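Local structure of probable molybdenum cofactor guanylyltransferase (Aquifex aeolicus, 2E8B) at residues G23-F28 with L34-G39; T49-S52 with E56-I59; V60-E65 with E80-I85; D77-E80 with I85-L88; E150-K155 with L164-Y169. The protein probably transfers a GMP moiety from GTP to Mo-molybdopterin, giving the Mo-molybdopterin guanine dinucleotide cofactor and diphosphate. All coordinates share one frame; numbering follows the deposited sequence.

Contact 1 of 5, residues G23-F28 with L34-G39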
# COMPACT_ATOMS: atom_id res chain seq x y z
N GLY A 23 2.05 -3.72 11.72
CA GLY A 23 1.80 -4.24 13.04
C GLY A 23 2.32 -3.29 14.10
O GLY A 23 2.01 -2.10 14.08
N LYS A 24 3.11 -3.81 15.02
CA LYS A 24 3.67 -3.00 16.08
C LYS A 24 4.78 -2.12 15.50
O LYS A 24 5.39 -2.48 14.49
CB LYS A 24 4.24 -3.89 17.19
CG LYS A 24 3.17 -4.74 17.89
CD LYS A 24 3.77 -5.62 18.98
CE LYS A 24 4.72 -6.66 18.40
NZ LYS A 24 5.31 -7.53 19.47
N SER A 25 5.01 -0.97 16.12
CA SER A 25 6.04 -0.05 15.66
C SER A 25 7.39 -0.76 15.54
O SER A 25 7.74 -1.58 16.39
CB SER A 25 6.16 1.12 16.64
OG SER A 25 4.90 1.71 16.88
N LYS A 26 8.13 -0.44 14.49
CA LYS A 26 9.44 -1.04 14.28
C LYS A 26 10.53 0.02 14.39
O LYS A 26 11.71 -0.26 14.18
CB LYS A 26 9.51 -1.69 12.90
CG LYS A 26 9.38 -0.72 11.75
CD LYS A 26 9.75 -1.36 10.43
CE LYS A 26 9.71 -0.34 9.30
NZ LYS A 26 10.21 -0.93 8.03
N ARG A 27 10.13 1.25 14.71
CA ARG A 27 11.08 2.35 14.87
C ARG A 27 11.46 2.44 16.35
O ARG A 27 10.58 2.47 17.21
CB ARG A 27 10.44 3.67 14.43
CG ARG A 27 11.30 4.89 14.70
CD ARG A 27 12.40 5.04 13.67
NE ARG A 27 13.23 6.22 13.91
CZ ARG A 27 13.98 6.81 12.99
NH1 ARG A 27 14.01 6.33 11.75
NH2 ARG A 27 14.71 7.88 13.29
N PHE A 28 12.75 2.48 16.64
CA PHE A 28 13.20 2.55 18.03
C PHE A 28 14.22 3.65 18.31
O PHE A 28 14.76 4.25 17.38
CB PHE A 28 13.76 1.18 18.44
CG PHE A 28 12.69 0.13 18.63
CD1 PHE A 28 11.97 0.06 19.82
CD2 PHE A 28 12.37 -0.75 17.60
CE1 PHE A 28 10.95 -0.87 19.98
CE2 PHE A 28 11.35 -1.68 17.75
CZ PHE A 28 10.64 -1.74 18.95
N LEU A 34 8.34 10.62 18.64
CA LEU A 34 8.12 11.68 17.64
C LEU A 34 7.68 11.07 16.32
O LEU A 34 6.79 11.59 15.64
CB LEU A 34 9.40 12.48 17.40
CG LEU A 34 9.65 13.77 18.18
CD1 LEU A 34 10.98 14.37 17.73
CD2 LEU A 34 8.52 14.76 17.94
N TYR A 35 8.30 9.96 15.94
CA TYR A 35 7.98 9.30 14.69
C TYR A 35 6.64 8.58 14.74
O TYR A 35 5.90 8.55 13.76
CB TYR A 35 9.10 8.33 14.31
CG TYR A 35 10.37 9.04 13.89
CD1 TYR A 35 10.50 9.57 12.61
CD2 TYR A 35 11.41 9.23 14.79
CE1 TYR A 35 11.64 10.28 12.23
CE2 TYR A 35 12.56 9.94 14.43
CZ TYR A 35 12.67 10.46 13.15
OH TYR A 35 13.80 11.16 12.79
N GLU A 36 6.31 8.01 15.90
CA GLU A 36 5.05 7.29 16.05
C GLU A 36 3.88 8.25 16.01
O GLU A 36 2.84 7.96 15.42
CB GLU A 36 5.05 6.50 17.36
CG GLU A 36 6.19 5.50 17.44
CD GLU A 36 6.28 4.82 18.79
OE1 GLU A 36 6.22 5.52 19.82
OE2 GLU A 36 6.43 3.57 18.81
N ILE A 37 4.03 9.41 16.65
CA ILE A 37 2.96 10.40 16.68
C ILE A 37 2.79 11.03 15.30
O ILE A 37 1.67 11.16 14.80
CB ILE A 37 3.26 11.49 17.73
CG1 ILE A 37 3.29 10.85 19.12
CG2 ILE A 37 2.21 12.60 17.66
CD1 ILE A 37 2.04 10.06 19.46
N LYS A 38 3.90 11.40 14.68
CA LYS A 38 3.88 11.99 13.35
C LYS A 38 3.30 10.96 12.39
O LYS A 38 2.57 11.29 11.46
CB LYS A 38 5.30 12.38 12.93
CG LYS A 38 5.42 13.03 11.56
CD LYS A 38 4.76 14.40 11.50
CE LYS A 38 3.26 14.29 11.28
NZ LYS A 38 2.95 13.56 10.03
N GLY A 39 3.63 9.69 12.64
CA GLY A 39 3.17 8.60 11.80
C GLY A 39 1.65 8.47 11.72
O GLY A 39 1.12 7.98 10.72
O HOH W 1 8.72 0.95 18.89

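Contact 2 of 5, residues T49-S52 with E56-I59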
# COMPACT_ATOMS: atom_id res chain seq x y z
N THR A 49 -6.02 10.84 0.99
CA THR A 49 -5.59 10.92 -0.40
C THR A 49 -6.23 9.77 -1.18
O THR A 49 -6.76 9.96 -2.27
CB THR A 49 -4.06 10.82 -0.52
OG1 THR A 49 -3.47 11.97 0.10
CG2 THR A 49 -3.64 10.76 -1.98
N ALA A 50 -6.19 8.57 -0.60
CA ALA A 50 -6.77 7.40 -1.25
C ALA A 50 -8.27 7.60 -1.48
O ALA A 50 -8.80 7.31 -2.55
CB ALA A 50 -6.53 6.16 -0.40
N LYS A 51 -8.97 8.09 -0.46
CA LYS A 51 -10.41 8.31 -0.58
C LYS A 51 -10.77 9.31 -1.67
O LYS A 51 -11.89 9.29 -2.18
CB LYS A 51 -11.00 8.77 0.76
CG LYS A 51 -11.30 7.63 1.73
CD LYS A 51 -12.72 7.05 1.58
CE LYS A 51 -12.97 6.35 0.25
NZ LYS A 51 -13.53 7.25 -0.79
N SER A 52 -9.83 10.18 -2.03
CA SER A 52 -10.10 11.17 -3.07
C SER A 52 -10.03 10.53 -4.45
O SER A 52 -10.48 11.12 -5.44
CB SER A 52 -9.12 12.35 -2.99
OG SER A 52 -7.81 12.01 -3.43
N GLU A 56 -13.81 2.85 -2.55
CA GLU A 56 -13.64 2.16 -1.27
C GLU A 56 -12.17 2.09 -0.87
O GLU A 56 -11.31 1.77 -1.69
CB GLU A 56 -14.22 0.75 -1.35
CG GLU A 56 -15.69 0.72 -1.76
CD GLU A 56 -16.32 -0.64 -1.59
OE1 GLU A 56 -15.76 -1.62 -2.14
OE2 GLU A 56 -17.37 -0.74 -0.93
N VAL A 57 -11.91 2.40 0.39
CA VAL A 57 -10.55 2.38 0.94
C VAL A 57 -10.57 1.64 2.27
O VAL A 57 -11.38 1.95 3.14
CB VAL A 57 -10.01 3.80 1.17
CG1 VAL A 57 -8.58 3.74 1.68
CG2 VAL A 57 -10.08 4.61 -0.11
N TYR A 58 -9.68 0.67 2.42
CA TYR A 58 -9.60 -0.09 3.66
C TYR A 58 -8.22 0.06 4.27
O TYR A 58 -7.24 0.28 3.57
CB TYR A 58 -9.86 -1.57 3.41
CG TYR A 58 -11.16 -1.87 2.72
CD1 TYR A 58 -11.25 -1.90 1.33
CD2 TYR A 58 -12.32 -2.11 3.46
CE1 TYR A 58 -12.45 -2.16 0.69
CE2 TYR A 58 -13.54 -2.36 2.82
CZ TYR A 58 -13.59 -2.38 1.44
OH TYR A 58 -14.78 -2.63 0.79
N ILE A 59 -8.17 -0.05 5.59
CA ILE A 59 -6.90 0.02 6.31
C ILE A 59 -6.57 -1.41 6.72
O ILE A 59 -7.40 -2.10 7.31
CB ILE A 59 -7.03 0.87 7.59
CG1 ILE A 59 -7.46 2.30 7.24
CG2 ILE A 59 -5.71 0.85 8.34
CD1 ILE A 59 -6.43 3.09 6.45

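Contact 3 of 5, residues V60-E65 with E80-I85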
# COMPACT_ATOMS: atom_id res chain seq x y z
N VAL A 60 -5.37 -1.87 6.38
CA VAL A 60 -4.96 -3.21 6.76
C VAL A 60 -4.11 -3.05 8.01
O VAL A 60 -3.05 -2.41 7.97
CB VAL A 60 -4.14 -3.88 5.65
CG1 VAL A 60 -3.61 -5.23 6.15
CG2 VAL A 60 -4.99 -4.08 4.40
N ALA A 61 -4.56 -3.62 9.12
CA ALA A 61 -3.82 -3.52 10.37
C ALA A 61 -4.07 -4.73 11.27
O ALA A 61 -5.05 -5.45 11.09
CB ALA A 61 -4.22 -2.25 11.11
N LYS A 62 -3.17 -4.95 12.22
CA LYS A 62 -3.29 -6.08 13.15
C LYS A 62 -4.16 -5.73 14.36
O LYS A 62 -4.60 -6.62 15.10
CB LYS A 62 -1.90 -6.52 13.65
CG LYS A 62 -0.94 -7.01 12.57
CD LYS A 62 0.31 -7.58 13.19
CE LYS A 62 1.33 -7.99 12.14
NZ LYS A 62 0.82 -9.10 11.27
N ASP A 63 -4.41 -4.44 14.56
CA ASP A 63 -5.21 -3.98 15.69
C ASP A 63 -6.24 -2.95 15.22
O ASP A 63 -5.89 -1.84 14.82
CB ASP A 63 -4.30 -3.36 16.74
CG ASP A 63 -5.00 -3.15 18.07
OD1 ASP A 63 -6.12 -2.61 18.09
OD2 ASP A 63 -4.41 -3.52 19.11
N ARG A 64 -7.52 -3.31 15.28
CA ARG A 64 -8.58 -2.42 14.84
C ARG A 64 -8.73 -1.15 15.69
O ARG A 64 -8.82 -0.04 15.15
CB ARG A 64 -9.92 -3.17 14.80
CG ARG A 64 -11.09 -2.32 14.35
CD ARG A 64 -12.33 -3.15 14.03
NE ARG A 64 -12.21 -3.88 12.77
CZ ARG A 64 -12.07 -5.20 12.68
NH1 ARG A 64 -12.03 -5.94 13.78
NH2 ARG A 64 -11.98 -5.78 11.49
N GLU A 65 -8.74 -1.29 17.01
CA GLU A 65 -8.89 -0.11 17.87
C GLU A 65 -7.73 0.87 17.75
O GLU A 65 -7.89 2.07 17.98
CB GLU A 65 -9.06 -0.54 19.33
CG GLU A 65 -10.47 -1.00 19.67
CD GLU A 65 -11.50 0.09 19.41
OE1 GLU A 65 -11.36 1.19 20.00
OE2 GLU A 65 -12.44 -0.15 18.63
N GLU A 80 0.71 -12.97 13.48
CA GLU A 80 1.51 -12.41 14.56
C GLU A 80 2.73 -11.70 13.97
O GLU A 80 3.10 -10.61 14.42
CB GLU A 80 1.99 -13.53 15.50
CG GLU A 80 0.87 -14.31 16.17
CD GLU A 80 0.06 -13.47 17.15
OE1 GLU A 80 0.66 -12.91 18.08
OE2 GLU A 80 -1.18 -13.39 16.98
N GLU A 81 3.35 -12.32 12.98
CA GLU A 81 4.52 -11.73 12.33
C GLU A 81 4.16 -10.48 11.55
O GLU A 81 3.12 -10.41 10.90
CB GLU A 81 5.16 -12.73 11.37
CG GLU A 81 5.99 -13.81 12.03
CD GLU A 81 6.53 -14.79 11.02
OE1 GLU A 81 5.71 -15.47 10.38
OE2 GLU A 81 7.77 -14.88 10.86
N SER A 82 5.03 -9.48 11.62
CA SER A 82 4.82 -8.23 10.91
C SER A 82 5.71 -8.17 9.68
O SER A 82 6.90 -7.87 9.78
CB SER A 82 5.11 -7.05 11.83
OG SER A 82 4.94 -5.82 11.15
N ALA A 83 5.14 -8.47 8.52
CA ALA A 83 5.87 -8.45 7.26
C ALA A 83 4.97 -7.84 6.19
O ALA A 83 3.77 -8.07 6.17
CB ALA A 83 6.27 -9.87 6.86
N SER A 84 5.57 -7.05 5.31
CA SER A 84 4.80 -6.40 4.26
C SER A 84 4.05 -7.39 3.38
O SER A 84 2.92 -7.13 2.95
CB SER A 84 5.71 -5.53 3.39
OG SER A 84 6.27 -4.49 4.17
N ILE A 85 4.67 -8.54 3.11
CA ILE A 85 4.03 -9.54 2.26
C ILE A 85 2.76 -10.08 2.90
O ILE A 85 1.83 -10.49 2.21
CB ILE A 85 5.01 -10.70 1.92
CG1 ILE A 85 4.43 -11.55 0.79
CG2 ILE A 85 5.26 -11.56 3.15
CD1 ILE A 85 5.38 -12.62 0.27
O HOH W 2 2.00 -7.82 8.57

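Contact 4 of 5, residues D77-E80 with I85-L88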
# COMPACT_ATOMS: atom_id res chain seq x y z
N ASP A 77 -5.40 -8.04 9.86
CA ASP A 77 -4.23 -8.85 9.55
C ASP A 77 -4.15 -9.71 10.82
O ASP A 77 -3.77 -9.23 11.88
CB ASP A 77 -3.01 -7.94 9.42
CG ASP A 77 -1.69 -8.70 9.41
OD1 ASP A 77 -1.69 -9.92 9.71
OD2 ASP A 77 -0.66 -8.07 9.12
N GLU A 78 -4.51 -10.99 10.69
CA GLU A 78 -4.55 -11.90 11.82
C GLU A 78 -3.23 -12.60 12.18
O GLU A 78 -3.18 -13.37 13.14
CB GLU A 78 -5.64 -12.94 11.59
CG GLU A 78 -6.96 -12.32 11.12
CD GLU A 78 -8.03 -13.34 10.80
OE1 GLU A 78 -8.66 -13.87 11.74
OE2 GLU A 78 -8.24 -13.61 9.60
N PHE A 79 -2.19 -12.34 11.41
CA PHE A 79 -0.89 -12.95 11.67
C PHE A 79 -0.14 -12.23 12.78
O PHE A 79 -0.32 -11.03 12.99
CB PHE A 79 -0.04 -12.92 10.40
CG PHE A 79 -0.56 -13.81 9.30
CD1 PHE A 79 -1.56 -13.36 8.45
CD2 PHE A 79 -0.05 -15.10 9.14
CE1 PHE A 79 -2.05 -14.18 7.43
CE2 PHE A 79 -0.53 -15.92 8.13
CZ PHE A 79 -1.53 -15.46 7.28
N GLU A 80 0.71 -12.97 13.48
CA GLU A 80 1.51 -12.41 14.56
C GLU A 80 2.73 -11.70 13.97
O GLU A 80 3.10 -10.61 14.42
CB GLU A 80 1.99 -13.53 15.50
CG GLU A 80 0.87 -14.31 16.17
CD GLU A 80 0.06 -13.47 17.15
OE1 GLU A 80 0.66 -12.91 18.08
OE2 GLU A 80 -1.18 -13.39 16.98
N ILE A 85 4.67 -8.54 3.11
CA ILE A 85 4.03 -9.54 2.26
C ILE A 85 2.76 -10.08 2.90
O ILE A 85 1.83 -10.49 2.21
CB ILE A 85 5.01 -10.70 1.92
CG1 ILE A 85 4.43 -11.55 0.79
CG2 ILE A 85 5.26 -11.56 3.15
CD1 ILE A 85 5.38 -12.62 0.27
N ILE A 86 2.71 -10.06 4.23
CA ILE A 86 1.52 -10.53 4.95
C ILE A 86 0.40 -9.50 4.84
O ILE A 86 -0.78 -9.85 4.78
CB ILE A 86 1.85 -10.81 6.43
CG1 ILE A 86 2.75 -12.06 6.51
CG2 ILE A 86 0.57 -11.00 7.23
CD1 ILE A 86 3.15 -12.47 7.91
N GLY A 87 0.77 -8.22 4.78
CA GLY A 87 -0.25 -7.19 4.63
C GLY A 87 -0.83 -7.28 3.22
O GLY A 87 -2.02 -7.07 3.00
N LEU A 88 0.04 -7.59 2.26
CA LEU A 88 -0.35 -7.74 0.87
C LEU A 88 -1.31 -8.92 0.74
O LEU A 88 -2.34 -8.83 0.08
CB LEU A 88 0.89 -7.96 -0.00
CG LEU A 88 0.69 -8.05 -1.52
CD1 LEU A 88 0.09 -6.75 -2.02
CD2 LEU A 88 2.02 -8.31 -2.20

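Contact 5 of 5, residues E150-K155 with L164-Y169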
# COMPACT_ATOMS: atom_id res chain seq x y z
N GLU A 150 0.49 -16.84 -1.33
CA GLU A 150 0.23 -17.77 -0.25
C GLU A 150 1.26 -18.90 -0.25
O GLU A 150 1.71 -19.35 0.80
CB GLU A 150 -1.17 -18.35 -0.40
CG GLU A 150 -1.68 -19.04 0.84
CD GLU A 150 -3.04 -19.65 0.63
OE1 GLU A 150 -4.00 -18.90 0.34
OE2 GLU A 150 -3.15 -20.88 0.75
N GLU A 151 1.63 -19.34 -1.45
CA GLU A 151 2.61 -20.41 -1.61
C GLU A 151 3.98 -20.00 -1.06
O GLU A 151 4.60 -20.76 -0.31
CB GLU A 151 2.73 -20.76 -3.09
CG GLU A 151 3.70 -21.88 -3.41
CD GLU A 151 3.72 -22.19 -4.89
OE1 GLU A 151 2.64 -22.46 -5.45
OE2 GLU A 151 4.81 -22.17 -5.49
N ARG A 152 4.44 -18.82 -1.43
CA ARG A 152 5.74 -18.34 -0.96
C ARG A 152 5.76 -18.09 0.55
O ARG A 152 6.73 -18.42 1.22
CB ARG A 152 6.14 -17.08 -1.73
CG ARG A 152 6.27 -17.28 -3.24
CD ARG A 152 6.97 -16.10 -3.90
NE ARG A 152 8.40 -16.09 -3.61
CZ ARG A 152 9.29 -16.84 -4.25
NH1 ARG A 152 8.91 -17.64 -5.23
NH2 ARG A 152 10.57 -16.78 -3.91
N ILE A 153 4.69 -17.49 1.08
CA ILE A 153 4.64 -17.23 2.51
C ILE A 153 4.67 -18.57 3.24
O ILE A 153 5.38 -18.75 4.23
CB ILE A 153 3.36 -16.45 2.91
CG1 ILE A 153 3.38 -15.06 2.26
CG2 ILE A 153 3.27 -16.32 4.42
CD1 ILE A 153 2.20 -14.19 2.60
N LYS A 154 3.89 -19.52 2.73
CA LYS A 154 3.83 -20.86 3.31
C LYS A 154 5.23 -21.48 3.32
O LYS A 154 5.60 -22.16 4.28
CB LYS A 154 2.86 -21.73 2.50
CG LYS A 154 2.58 -23.11 3.10
CD LYS A 154 3.71 -24.08 2.82
CE LYS A 154 3.81 -24.40 1.34
NZ LYS A 154 2.55 -25.01 0.83
N LYS A 155 6.00 -21.24 2.27
CA LYS A 155 7.35 -21.78 2.18
C LYS A 155 8.36 -20.95 2.95
O LYS A 155 9.55 -21.26 2.97
CB LYS A 155 7.78 -21.90 0.71
CG LYS A 155 7.01 -22.98 -0.06
CD LYS A 155 7.44 -23.02 -1.51
CE LYS A 155 6.69 -24.08 -2.29
NZ LYS A 155 7.10 -24.10 -3.72
N LEU A 164 7.74 -10.72 -6.63
CA LEU A 164 7.59 -9.98 -7.87
C LEU A 164 8.41 -10.56 -9.02
O LEU A 164 7.95 -10.56 -10.16
CB LEU A 164 7.91 -8.51 -7.64
CG LEU A 164 6.89 -7.76 -6.77
CD1 LEU A 164 7.30 -6.30 -6.67
CD2 LEU A 164 5.50 -7.86 -7.38
N LYS A 165 9.61 -11.05 -8.73
CA LYS A 165 10.42 -11.65 -9.79
C LYS A 165 9.73 -12.93 -10.26
O LYS A 165 9.75 -13.27 -11.44
CB LYS A 165 11.83 -11.96 -9.29
CG LYS A 165 12.70 -10.74 -9.15
CD LYS A 165 14.14 -11.13 -8.88
CE LYS A 165 15.07 -9.96 -9.15
NZ LYS A 165 16.50 -10.34 -8.97
N ASP A 166 9.11 -13.63 -9.32
CA ASP A 166 8.42 -14.88 -9.62
C ASP A 166 7.21 -14.65 -10.53
O ASP A 166 7.12 -15.21 -11.62
CB ASP A 166 7.98 -15.55 -8.32
CG ASP A 166 7.41 -16.94 -8.53
OD1 ASP A 166 7.33 -17.39 -9.69
OD2 ASP A 166 7.05 -17.58 -7.52
N VAL A 167 6.29 -13.80 -10.08
CA VAL A 167 5.07 -13.54 -10.82
C VAL A 167 5.21 -12.55 -11.97
O VAL A 167 4.37 -12.54 -12.89
CB VAL A 167 3.96 -13.03 -9.88
CG1 VAL A 167 3.74 -14.03 -8.75
CG2 VAL A 167 4.33 -11.67 -9.31
N GLY A 168 6.26 -11.73 -11.94
CA GLY A 168 6.47 -10.74 -12.97
C GLY A 168 5.83 -9.43 -12.55
O GLY A 168 4.83 -9.42 -11.85
N TYR A 169 6.41 -8.31 -12.98
CA TYR A 169 5.86 -7.01 -12.61
C TYR A 169 6.27 -5.92 -13.58
O TYR A 169 7.26 -6.05 -14.31
CB TYR A 169 6.28 -6.64 -11.19
CG TYR A 169 7.76 -6.39 -11.01
CD1 TYR A 169 8.65 -7.44 -10.81
CD2 TYR A 169 8.27 -5.08 -11.03
CE1 TYR A 169 10.01 -7.21 -10.62
CE2 TYR A 169 9.63 -4.85 -10.84
CZ TYR A 169 10.49 -5.91 -10.63
OH TYR A 169 11.83 -5.68 -10.42

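Contact 1 of 5, residues G23-F28 with L34-G39
Tyr-35, near the start of the long helix 32-51, lays one face of its ring against the guanidinium of Arg-27. The Arg-27 CZ atom stands 3.9 Å from the ring centroid and 16° off the ring normal, a cation-pi contact over the face. The two planes are not stacked flat but inclined by 41°, so NH2 dips closest, 3.2 Å from Tyr-35 CE2, while NE lies over the CD2 side of the ring at 3.6 Å. With CG anti to the backbone N (chi1 174°) and a bend at chi2, the arginine chain brings the guanidinium over the ring. The phenol oxygen is near NH2, but the angle is too poor for a hydrogen bond. One residue on, Glu-36 extends its carboxylate back toward the loop. Its OE2 lies 3.1 Å from Ser-25 OG, a plausible hydrogen bond, although the hydroxyl proton has another acceptor within reach. A water adds a second link: it donates to Arg-27 O at 2.9 Å and, weakly, to the same OE2. Glu-36 also lies close to Lys-32, a predicted GTP-binding residue. The arrangement belongs to the glycine-rich loop that follows the first strand of a GT-A nucleotidyltransferase domain, here folded back on the helix it leads into, consistent with the LAGGxSxR nucleotide-binding signature of the MobA family.

Contact 2 of 5, residues T49-S52 with E56-I59
Val-57 points its isopropyl group at the end of helix 32-51, where it meets two residues. With CG1 trans to the amide nitrogen (chi1 -178°), both methyls come within touch of Ala-50, whose CB lies 3.8 Å from Val-57 CG1 and 3.9 Å from Val-57 CG2. Lys-51 meets chiefly CG2. The lysine and valine side chains run past each other in opposite senses, and the lysine chain, bent at three successive torsions, curls over the methyl instead of stretching away from it. Lys-51 CG is 3.7 Å from Val-57 CG2. Lys-51 CE comes nearer still, 3.4 Å from Val-57 CG2, tighter than ordinary van der Waals contact. The same coil returns the ammonium group to the turn. This is the helix-to-strand return of the beta-alpha-beta unit formed by strand 16-22, helix 32-51 and strand 56-61, and Val-57 continues inward onto Val-19 and Tyr-47. The chemistry across the two segments is therefore apolar throughout: methyl and methylene groups pack helix end against strand start, the lysine contributing its aliphatic chain while its ammonium donates a hydrogen bond to the carbonyl oxygen of Phe-54, just before the strand.

Contact 3 of 5, residues V60-E65 with E80-I85
Lys-62 NZ donates a short hydrogen bond, 2.7 Å, to the carbonyl oxygen of Glu-81, and this is the one direct hydrogen bond between the two segments. The approach is not along a lone pair: the ammonium sits above the carbonyl plane, 44° out of it. Methylene CE follows the same path, 3.3 Å from Glu-81 O and 3.7 Å from Ser-82 CA, so the end of the chain rests on the backbone of the loop. A water extends the grip, accepting from Lys-62 NZ at 3.2 Å and donating to Ala-83 O at 3.0 Å. What places the ammonium is a chain extended as far as CE and then kinked at its last torsion (chi4 -64°), which swings NZ into the bend of the loop. There it meets two more partners, the carboxylate of Asp-77 in a salt bridge and the carbonyl oxygen of Phe-79. Replacing Lys-62 by a methionine would probably leave Asp-77 without its counter-charge and the carbonyls of Phe-79 and Glu-81 without their shared donor, freeing the loop to shift. In the fold, Lys-62 follows directly after strand 56-61, which runs between the parallel strands 16-22 and 74-76; the loop it gathers leads from strand 74-76 to helix 84-94, with Ala-83 at the N-cap position and Ile-85 already packed on helices 146-154 and 160-167.

Contact 4 of 5, residues D77-E80 with I85-L88
Two torsions bring Asp-77 and Ile-86 together: Asp-77 places CG trans to its amide nitrogen (chi1 167°), and the isoleucine, with CG1 anti to the carbonyl carbon (chi1 -70°), leaves CG2 anti to its own nitrogen and directed into the loop. That single methyl carries nearly all of the contact. It lies 3.5 Å from Asp-77 OD1 and 3.7 Å from Asp-77 OD2, so it lodges against both carboxylate oxygens, the two side chains meeting at about a right angle. It also touches Phe-79, where CD1 is 3.4 Å from Ile-86 CG2 on an oblique approach that favours neither face nor edge. The more distant methyl, Ile-86 CD1, sits 4.1 Å from Phe-79 CB and widens the apolar patch. The side chain of Asp-77 closes an Asx turn: its OD1 accepts from Phe-79 N at 3.0 Å, met nearly head-on to the C-O bond, with 148° at the hydrogen. The turn bends the chain just after strand 74-76 and, with the salt bridge from OD2 to Lys-62, probably sets the rotation of the carboxylate. Both oxygens of this buried acid thus have polar partners. Asp-77 is a predicted GTP-binding residue just after a strand of the sheet, and the helix packed against it, 84-94, is the next regular element of the GT-A-type fold. On its far side, Leu-88 of the same helix packs on Ile-149 and Leu-163.

Contact 5 of 5, residues E150-K155 with L164-Y169
Arg-152 and Asp-166 link two consecutive helices, 146-154 and 160-167, joined by a short connection within the GT-A-type domain. The close part of the contact is small: a salt bridge of 3.0 Å between Arg-152 NH1 and Asp-166 OD2. The oxygen comes to the edge of the guanidinium, near its plane, but the carboxylate is turned 78° against it, and the hydrogen bond is bent to 128° and so weak. The arginine stem rests on Ala-162 and Leu-163, and its other terminal nitrogen, NH2, pairs with Asp-157 in the connection between the helices. Asp-166 OD2 likewise has a second cation, Lys-148. Shortening Arg-152 to an alanine would probably leave Asp-157 without its mate and Asp-166 with Lys-148 alone, and the helices less firmly tied. The outer side is looser. There Glu-151 and Lys-155, one helical turn apart, form their own long pair. Glu-151 OE2 is 5.5 Å from Asp-166 OD2, and Lys-148, which has a long, weak ion pair with Glu-151, probably eases their like charges. Helix 160-167 then ends at Gly-168, which leaves helical geometry with positive phi, its N still bonded to Leu-164 O at 2.7 Å.

Contacts 3 and 4 form one cluster: their centres lie 5 Å apart, they share Glu-80 and Ile-85, and the ammonium of Lys-62 joins them, its NZ 2.8 Å from Asp-77 OD2. Contact 1 borders it, with Gly-23 CA 3.7 Å from Lys-62 CD, so the glycine-rich loop and the predicted GTP residue Asp-77 flank the same lysine at the likely nucleotide site. Contact 2 follows from contact 1 along helix 32-51, centres 21 Å apart, and runs straight into contact 3 at Ile-59 and Val-60. Contact 5 lies away from the predicted site yet touches the cluster through Ile-85 CD1 and Ile-153 CG1, 3.7 Å apart.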